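Side-chain contact in CurG, CurH fusion protein (Moorea producens 3L, PDB 4MYY), which fuses docking domains that pair CurG with CurH in the curacin A polyketide synthase, probably aligning the modules for transfer of the growing chain: residues Q57-K60 and Q66-A69. Residues are numbered along the deposited sequence; the frame is centred on the assembly and turned at random.
Sequences QQIK and QRAA
The guanidinium of R67 donates from NH1 to the backbone O of I59, at 3.0 Å between NH1 and O, and this bond ties helix 64-82 to the last turn of helix 42-61. The oxygen lies at the edge of the guanidinium, only 6° out of its plane, and meets NH1 with a moderately bent N-H...O angle of 141°. The amide four residues on, that of S63, lies in the turn after the helix and is bonded to the side chain of Q66, so the I59 carbonyl may lack its usual helical partner, and a long side chain with several N-H groups suits the place. Arginine also has a greasy stem: CD of R67 packs 3.7 Å from CG2 of I59, and CG of R67 lies against that same methyl. The bend at chi3 (-78°) turns the chain beyond CD, letting the stem lie against I59 while the head reaches the carbonyl. On I59, CG2 stands anti to the backbone N, and this branch meets the arginine. The buried, branched isoleucine also packs on L28 and I32 of helix 17-32 and on L4 of the second subunit. NE of R67 forms a salt bridge with D25 in the CurG part, which helps fix the head's rotation. With an alanine here, the I59 carbonyl would probably lose this donor and D25 this charged partner. Both segments belong to the CurH part, where two helices joined by a short turn, a helix-turn-helix in the plain topological sense, meet at a corner, consistent with the all-helical build of this class 2 docking domain complex.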
loop_
_atom_site.group_PDB
_atom_site.type_symbol
_atom_site.label_atom_id
_atom_site.label_comp_id
_atom_site.label_asym_id
_atom_site.label_seq_id
_atom_site.Cartn_x
_atom_site.Cartn_y
_atom_site.Cartn_z
ATOM N N GLN B 57 3.565 11.169 14.714
ATOM C CA GLN B 57 2.746 11.126 15.914
ATOM C C GLN B 57 1.353 10.592 15.591
ATOM O O GLN B 57 0.821 9.743 16.312
ATOM C CB GLN B 57 2.665 12.529 16.568
ATOM C CG GLN B 57 1.688 12.627 17.740
ATOM C CD GLN B 57 2.047 11.719 18.907
ATOM O OE1 GLN B 57 3.139 11.820 19.480
ATOM N NE2 GLN B 57 1.119 10.828 19.275
ATOM N N GLN B 58 0.774 11.065 14.487
ATOM C CA GLN B 58 -0.554 10.648 14.113
ATOM C C GLN B 58 -0.561 9.171 13.759
ATOM O O GLN B 58 -1.446 8.417 14.171
ATOM C CB GLN B 58 -1.044 11.474 12.941
ATOM C CG GLN B 58 -1.327 12.937 13.314
ATOM C CD GLN B 58 -1.705 13.723 12.078
ATOM O OE1 GLN B 58 -2.776 13.514 11.503
ATOM N NE2 GLN B 58 -0.812 14.574 11.634
ATOM N N ILE B 59 0.442 8.767 12.992
ATOM C CA ILE B 59 0.534 7.374 12.564
ATOM C C ILE B 59 0.677 6.415 13.747
ATOM O O ILE B 59 0.089 5.330 13.737
ATOM C CB ILE B 59 1.704 7.199 11.569
ATOM C CG1 ILE B 59 1.295 7.828 10.238
ATOM C CG2 ILE B 59 2.050 5.735 11.405
ATOM C CD1 ILE B 59 2.463 8.128 9.330
ATOM N N LYS B 60 1.451 6.829 14.754
ATOM C CA LYS B 60 1.637 6.038 15.971
ATOM C C LYS B 60 0.310 5.693 16.661
ATOM O O LYS B 60 0.176 4.639 17.294
ATOM C CB LYS B 60 2.553 6.828 16.919
ATOM C CG LYS B 60 2.961 6.096 18.175
ATOM C CD LYS B 60 4.097 6.820 18.873
ATOM C CE LYS B 60 3.637 8.130 19.507
ATOM N NZ LYS B 60 4.785 8.895 20.074
ATOM N N GLN B 66 -5.501 0.698 9.998
ATOM C CA GLN B 66 -5.483 2.106 9.528
ATOM C C GLN B 66 -4.155 2.418 8.825
ATOM O O GLN B 66 -4.117 3.055 7.762
ATOM C CB GLN B 66 -5.688 3.062 10.690
ATOM C CG GLN B 66 -7.169 3.209 11.061
ATOM C CD GLN B 66 -7.353 4.067 12.276
ATOM O OE1 GLN B 66 -6.673 3.886 13.289
ATOM N NE2 GLN B 66 -8.303 4.984 12.213
ATOM N N ARG B 67 -3.064 1.985 9.424
ATOM C CA ARG B 67 -1.738 2.207 8.798
ATOM C C ARG B 67 -1.644 1.534 7.418
ATOM O O ARG B 67 -1.102 2.109 6.490
ATOM C CB ARG B 67 -0.602 1.748 9.695
ATOM C CG ARG B 67 -0.307 2.659 10.890
ATOM C CD ARG B 67 0.991 2.238 11.578
ATOM N NE ARG B 67 0.800 1.072 12.433
ATOM C CZ ARG B 67 0.254 1.165 13.646
ATOM N NH1 ARG B 67 -0.109 2.359 14.118
ATOM N NH2 ARG B 67 0.038 0.085 14.375
ATOM N N ALA B 68 -2.177 0.322 7.303
ATOM C CA ALA B 68 -2.104 -0.417 6.048
ATOM C C ALA B 68 -2.907 0.327 4.992
ATOM O O ALA B 68 -2.414 0.545 3.866
ATOM C CB ALA B 68 -2.632 -1.841 6.238
ATOM N N ALA B 69 -4.125 0.734 5.366
ATOM C CA ALA B 69 -4.986 1.437 4.435
ATOM C C ALA B 69 -4.388 2.768 4.004
ATOM O O ALA B 69 -4.537 3.144 2.824
ATOM C CB ALA B 69 -6.398 1.604 4.985
#